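Local coordinates for protein mini spindles (Drosophila melanogaster, PDB 5VJC) that probably binds tubulin through TOG domains built from HEAT repeats, promoting microtubule dynamics and mitotic spindle formation, at residues D62-R65 with Y66-V70; L142-I145 with G146-K149. All blocks are in the same frame, centred on the assembly; numbering follows the deposited sequence.

Contact 1: residues D62-R65 with Y66-V70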
ATOM      1  N   ASP A  62     -13.444  15.830 -12.530  1.00 47.20           N
ATOM      2  CA  ASP A  62     -12.284  16.485 -11.932  1.00 50.41           C
ATOM      3  C   ASP A  62     -12.559  16.931 -10.493  1.00 48.21           C
ATOM      4  O   ASP A  62     -11.636  17.118  -9.713  1.00 50.46           O
ATOM      5  CB  ASP A  62     -11.842  17.682 -12.782  1.00 56.79           C
ATOM      6  CG  ASP A  62     -10.575  17.392 -13.593  1.00 71.63           C
ATOM      7  OD1 ASP A  62     -10.263  16.199 -13.838  1.00 67.87           O
ATOM      8  OD2 ASP A  62      -9.888  18.361 -13.990  1.00 77.03           O
ATOM      9  N   ASP A  63     -13.834  17.083 -10.147  1.00 42.03           N
ATOM     10  CA  ASP A  63     -14.221  17.653  -8.860  1.00 40.95           C
ATOM     11  C   ASP A  63     -14.231  16.576  -7.778  1.00 38.25           C
ATOM     12  O   ASP A  63     -14.991  15.614  -7.871  1.00 35.55           O
ATOM     13  CB  ASP A  63     -15.595  18.327  -8.987  1.00 40.73           C
ATOM     14  CG  ASP A  63     -15.992  19.124  -7.749  1.00 46.36           C
ATOM     15  OD1 ASP A  63     -15.819  18.624  -6.615  1.00 35.43           O
ATOM     16  OD2 ASP A  63     -16.503  20.258  -7.918  1.00 51.54           O
ATOM     17  N   PHE A  64     -13.403  16.750  -6.745  1.00 34.57           N
ATOM     18  CA  PHE A  64     -13.236  15.730  -5.714  1.00 33.53           C
ATOM     19  C   PHE A  64     -14.550  15.376  -5.023  1.00 33.21           C
ATOM     20  O   PHE A  64     -14.682  14.309  -4.437  1.00 31.04           O
ATOM     21  CB  PHE A  64     -12.215  16.183  -4.655  1.00 34.48           C
ATOM     22  CG  PHE A  64     -12.757  17.198  -3.681  1.00 36.13           C
ATOM     23  CD1 PHE A  64     -13.361  16.797  -2.491  1.00 33.98           C
ATOM     24  CD2 PHE A  64     -12.664  18.557  -3.956  1.00 36.05           C
ATOM     25  CE1 PHE A  64     -13.865  17.747  -1.593  1.00 39.38           C
ATOM     26  CE2 PHE A  64     -13.160  19.509  -3.058  1.00 41.74           C
ATOM     27  CZ  PHE A  64     -13.766  19.105  -1.884  1.00 37.37           C
ATOM     28  N   ARG A  65     -15.521  16.280  -5.068  1.00 33.80           N
ATOM     29  CA  ARG A  65     -16.785  16.020  -4.399  1.00 34.59           C
ATOM     30  C   ARG A  65     -17.566  14.875  -5.053  1.00 30.55           C
ATOM     31  O   ARG A  65     -18.339  14.194  -4.381  1.00 30.99           O
ATOM     32  CB  ARG A  65     -17.621  17.294  -4.348  1.00 34.28           C
ATOM     33  CG  ARG A  65     -17.029  18.318  -3.363  1.00 40.14           C
ATOM     34  CD  ARG A  65     -17.858  19.564  -3.294  1.00 46.52           C
ATOM     35  NE  ARG A  65     -17.921  20.207  -4.596  1.00 52.74           N
ATOM     36  CZ  ARG A  65     -17.626  21.484  -4.818  1.00 63.02           C
ATOM     37  NH1 ARG A  65     -17.249  22.260  -3.809  1.00 66.08           N
ATOM     38  NH2 ARG A  65     -17.715  21.985  -6.048  1.00 56.53           N
ATOM     39  N   TYR A  66     -17.362  14.662  -6.350  1.00 31.94           N
ATOM     40  CA  TYR A  66     -17.965  13.507  -7.019  1.00 35.64           C
ATOM     41  C   TYR A  66     -17.249  12.210  -6.638  1.00 29.81           C
ATOM     42  O   TYR A  66     -17.855  11.134  -6.635  1.00 33.92           O
ATOM     43  CB  TYR A  66     -17.970  13.699  -8.539  1.00 36.88           C
ATOM     44  CG  TYR A  66     -18.897  14.818  -8.939  1.00 39.82           C
ATOM     45  CD1 TYR A  66     -20.276  14.684  -8.796  1.00 40.02           C
ATOM     46  CD2 TYR A  66     -18.394  16.037  -9.382  1.00 40.99           C
ATOM     47  CE1 TYR A  66     -21.130  15.726  -9.122  1.00 44.09           C
ATOM     48  CE2 TYR A  66     -19.238  17.075  -9.715  1.00 47.13           C
ATOM     49  CZ  TYR A  66     -20.604  16.917  -9.583  1.00 45.23           C
ATOM     50  OH  TYR A  66     -21.437  17.963  -9.916  1.00 45.01           O
ATOM     51  N   HIS A  67     -15.967  12.316  -6.320  1.00 33.59           N
ATOM     52  CA  HIS A  67     -15.214  11.176  -5.798  1.00 30.50           C
ATOM     53  C   HIS A  67     -15.711  10.758  -4.421  1.00 29.36           C
ATOM     54  O   HIS A  67     -15.788   9.554  -4.113  1.00 30.13           O
ATOM     55  CB  HIS A  67     -13.730  11.513  -5.733  1.00 32.44           C
ATOM     56  CG  HIS A  67     -13.177  12.010  -7.026  1.00 33.55           C
ATOM     57  ND1 HIS A  67     -12.004  12.729  -7.104  1.00 32.76           N
ATOM     58  CD2 HIS A  67     -13.648  11.915  -8.291  1.00 30.93           C
ATOM     59  CE1 HIS A  67     -11.770  13.041  -8.364  1.00 33.75           C
ATOM     60  NE2 HIS A  67     -12.750  12.554  -9.105  1.00 38.62           N
ATOM     61  N   LEU A  68     -16.054  11.738  -3.582  1.00 28.39           N
ATOM     62  CA  LEU A  68     -16.594  11.404  -2.270  1.00 31.41           C
ATOM     63  C   LEU A  68     -17.925  10.699  -2.449  1.00 28.83           C
ATOM     64  O   LEU A  68     -18.214   9.732  -1.760  1.00 26.90           O
ATOM     65  CB  LEU A  68     -16.761  12.645  -1.371  1.00 28.28           C
ATOM     66  CG  LEU A  68     -15.491  13.327  -0.833  1.00 30.05           C
ATOM     67  CD1 LEU A  68     -15.842  14.636  -0.143  1.00 32.96           C
ATOM     68  CD2 LEU A  68     -14.731  12.435   0.126  1.00 30.77           C
ATOM     69  N   LYS A  69     -18.741  11.210  -3.366  1.00 29.93           N
ATOM     70  CA  LYS A  69     -20.011  10.569  -3.701  1.00 31.76           C
ATOM     71  C   LYS A  69     -19.827   9.126  -4.157  1.00 29.59           C
ATOM     72  O   LYS A  69     -20.511   8.218  -3.675  1.00 31.20           O
ATOM     73  CB  LYS A  69     -20.736  11.361  -4.801  1.00 33.89           C
ATOM     74  CG  LYS A  69     -22.058  10.735  -5.231  1.00 33.55           C
ATOM     75  CD  LYS A  69     -22.734  11.679  -6.232  1.00 46.88           C
ATOM     76  CE  LYS A  69     -24.166  11.281  -6.513  1.00 51.38           C
ATOM     77  NZ  LYS A  69     -24.816  12.298  -7.385  1.00 54.04           N
ATOM     78  N   VAL A  70     -18.907   8.917  -5.095  1.00 30.28           N
ATOM     79  CA  VAL A  70     -18.611   7.562  -5.565  1.00 28.21           C
ATOM     80  C   VAL A  70     -18.262   6.628  -4.407  1.00 29.34           C
ATOM     81  O   VAL A  70     -18.803   5.522  -4.290  1.00 25.42           O
ATOM     82  CB  VAL A  70     -17.458   7.563  -6.590  1.00 29.77           C
ATOM     83  CG1 VAL A  70     -16.954   6.138  -6.840  1.00 25.99           C
ATOM     84  CG2 VAL A  70     -17.916   8.195  -7.906  1.00 26.64           C
TER

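Contact 2: residues L142-I145 with G146-K149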
ATOM      1  N   LEU A 142       1.111   2.656  -0.242  1.00 20.94           N
ATOM      2  CA  LEU A 142       2.245   2.937   0.634  1.00 27.21           C
ATOM      3  C   LEU A 142       2.770   4.364   0.509  1.00 26.50           C
ATOM      4  O   LEU A 142       3.318   4.904   1.470  1.00 24.57           O
ATOM      5  CB  LEU A 142       3.377   1.954   0.371  1.00 21.61           C
ATOM      6  CG  LEU A 142       3.309   0.709   1.251  1.00 30.48           C
ATOM      7  CD1 LEU A 142       4.113  -0.407   0.616  1.00 27.85           C
ATOM      8  CD2 LEU A 142       3.854   1.029   2.646  1.00 26.05           C
ATOM      9  N   LEU A 143       2.605   4.961  -0.672  1.00 23.62           N
ATOM     10  CA  LEU A 143       2.963   6.359  -0.900  1.00 24.13           C
ATOM     11  C   LEU A 143       2.339   7.303   0.105  1.00 27.05           C
ATOM     12  O   LEU A 143       2.908   8.338   0.407  1.00 27.52           O
ATOM     13  CB  LEU A 143       2.554   6.808  -2.308  1.00 23.83           C
ATOM     14  CG  LEU A 143       3.528   6.428  -3.425  1.00 33.41           C
ATOM     15  CD1 LEU A 143       3.055   7.059  -4.723  1.00 41.08           C
ATOM     16  CD2 LEU A 143       4.967   6.865  -3.103  1.00 39.36           C
ATOM     17  N   LYS A 144       1.162   6.950   0.607  1.00 26.55           N
ATOM     18  CA  LYS A 144       0.467   7.805   1.555  1.00 24.73           C
ATOM     19  C   LYS A 144       0.835   7.519   3.027  1.00 25.06           C
ATOM     20  O   LYS A 144       0.339   8.196   3.927  1.00 26.85           O
ATOM     21  CB  LYS A 144      -1.046   7.665   1.377  1.00 23.73           C
ATOM     22  CG  LYS A 144      -1.564   7.817  -0.047  1.00 29.64           C
ATOM     23  CD  LYS A 144      -0.800   8.858  -0.862  1.00 31.25           C
ATOM     24  CE  LYS A 144      -1.241  10.257  -0.571  1.00 41.40           C
ATOM     25  NZ  LYS A 144      -0.620  11.182  -1.573  1.00 42.62           N
ATOM     26  N   ILE A 145       1.692   6.541   3.288  1.00 22.49           N
ATOM     27  CA  ILE A 145       1.931   6.179   4.692  1.00 22.73           C
ATOM     28  C   ILE A 145       2.695   7.303   5.399  1.00 26.71           C
ATOM     29  O   ILE A 145       2.664   7.416   6.628  1.00 26.17           O
ATOM     30  CB  ILE A 145       2.694   4.855   4.860  1.00 22.36           C
ATOM     31  CG1 ILE A 145       2.403   4.255   6.244  1.00 19.45           C
ATOM     32  CG2 ILE A 145       4.201   5.048   4.652  1.00 21.95           C
ATOM     33  CD1 ILE A 145       3.034   2.893   6.482  1.00 24.54           C
ATOM     34  N   GLY A 146       3.325   8.168   4.614  1.00 24.29           N
ATOM     35  CA  GLY A 146       4.043   9.295   5.173  1.00 29.47           C
ATOM     36  C   GLY A 146       3.292  10.606   5.041  1.00 31.33           C
ATOM     37  O   GLY A 146       3.895  11.670   5.146  1.00 31.99           O
ATOM     38  N   ASP A 147       1.984  10.539   4.804  1.00 29.38           N
ATOM     39  CA  ASP A 147       1.183  11.759   4.618  1.00 29.28           C
ATOM     40  C   ASP A 147       1.333  12.731   5.807  1.00 31.28           C
ATOM     41  O   ASP A 147       1.509  12.285   6.940  1.00 27.03           O
ATOM     42  CB  ASP A 147      -0.287  11.389   4.436  1.00 27.03           C
ATOM     43  CG  ASP A 147      -1.097  12.498   3.785  1.00 32.39           C
ATOM     44  OD1 ASP A 147      -1.755  13.270   4.516  1.00 29.70           O
ATOM     45  OD2 ASP A 147      -1.060  12.595   2.544  1.00 32.27           O
ATOM     46  N   PRO A 148       1.272  14.057   5.548  1.00 32.95           N
ATOM     47  CA  PRO A 148       1.234  15.062   6.619  1.00 31.84           C
ATOM     48  C   PRO A 148       0.112  14.816   7.626  1.00 34.50           C
ATOM     49  O   PRO A 148       0.257  15.176   8.794  1.00 34.80           O
ATOM     50  CB  PRO A 148       0.981  16.376   5.869  1.00 36.40           C
ATOM     51  CG  PRO A 148       1.475  16.147   4.485  1.00 35.35           C
ATOM     52  CD  PRO A 148       1.376  14.671   4.210  1.00 35.40           C
ATOM     53  N   LYS A 149      -0.993  14.214   7.185  1.00 29.88           N
ATOM     54  CA  LYS A 149      -2.163  14.088   8.044  1.00 27.99           C
ATOM     55  C   LYS A 149      -2.278  12.754   8.750  1.00 30.62           C
ATOM     56  O   LYS A 149      -2.238  11.670   8.133  1.00 26.83           O
ATOM     57  CB  LYS A 149      -3.433  14.370   7.249  1.00 31.31           C
ATOM     58  CG  LYS A 149      -3.527  15.839   6.878  1.00 31.22           C
ATOM     59  CD  LYS A 149      -4.845  16.197   6.270  1.00 36.76           C
ATOM     60  CE  LYS A 149      -4.771  17.627   5.727  1.00 35.77           C
ATOM     61  NZ  LYS A 149      -4.185  18.569   6.716  1.00 43.60           N
TER
HETATM   62  O   HOH W   1       1.362  11.922   0.919  1.00 41.08           O

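Contact 1: residues D62-R65 with Y66-V70
The imidazole of His67 lies against the backbone of Asp63 and Phe64, the closely packed side of this helix start. Asp63 O sits 3.9 Å above the ring plane, over its centre, while His67 ND1 comes within 3.5 Å of Phe64 CA. The ring is buried: NE2 is hydrogen-bonded to the backbone oxygen of His61, and Trp95 and Asp102 pack around it. The same Asp63 O takes the N-H of Tyr66 at 3.0 Å (Tyr66 N to Asp63 O), with the donor 41° out of the carbonyl plane. Leu68 N then reaches Phe64 O at 3.0 Å, nearer to that carbonyl's plane. Asp63 is the N-cap of helix 64-77, part of the all-helical, HEAT-repeat framework of the TOG domain. With its CG anti to the backbone N (chi1 -172°), the carboxylate reaches forward over the first turn, and OD1 uses its anti lone pair to accept Arg65 N at 2.8 Å, satisfying an N-H at the helix start. The outer side is looser. Tyr66 lays the edge of its ring beside the cap, CD2 at 3.6 Å from Asp63 CB, and its plane is inclined to the ring of His61. Phe64 and Leu68 run side by side in the same direction; Leu68 CD1 meets the edge of the phenyl ring, 4.0 Å from Phe64 CE1, and both side chains also touch Val107 of helix 105-124. Arg65 passes its CG over one face of Phe64 near the rim. A bend at chi3 (-61°) then brings its guanidinium back to the cap, where NH2 lies 2.8 Å from Asp63 OD2, a salt bridge with a weak hydrogen bond. Lys69 N donates to Arg65 O, while its extended side chain leads away on the exposed side.

Contact 2: residues L142-I145 with G146-K149
Lys144 and Asp147 meet first through their backbones: Asp147 N donates to Lys144 O at 3.0 Å, closing a type I beta turn, with the donor well above the carbonyl plane. A preceding type I turn is closed by Ile145 N on Leu142 O at 2.9 Å. The side-chain bonds centre on Asp147. With CG anti to the backbone N (chi1 -161°), its OD1 accepts Lys149 N at 2.9 Å on the anti side, tilted 28° from the carboxylate plane, an Asx turn leading into the N-cap of helix 150-166. Electrostatic contact is indirect: Lys144 NZ stands 4.4 Å from Asp147 OD2, and a water bridges them, donating to OD2 and accepting weakly from NZ, whose stronger partner is the backbone oxygen of Phe100. Lys144 CE makes a van der Waals approach to Asp147 OD2 at 3.9 Å. Apolar packing comes from Ile145, whose side chain lies on Val156 and Cys191. With an alanine here instead of Asp147, Lys149 N would probably lose its Asx-turn acceptor and the bridging water its carboxylate. One carboxylate thus serves two tasks, OD1 shaping the entry to the next helix and OD2 lending a water-mediated, probably modest attraction to the lysine.

In the fold
Contact 1 comes first along the chain, at the start of helix 64-77; contact 2 follows in the loop that joins helix 131-142 to helix 150-166. Their centres are about 21 Å apart and their nearest atoms about 12 Å, so they do not touch. Helix 105-124 links them: Phe64 and Leu68 of contact 1 pack on its Val107, whereas Lys144 and Asp147 of contact 2 reach Leu108. The chain just ahead of that helix is shared too, with His67 touching Asp102 and Lys144 NZ hydrogen-bonded to the Phe100 backbone oxygen. Contact 1 opens a helix and contact 2 leads into one, and side chains from both meet helix 105-124 in the elongated, HEAT-type array.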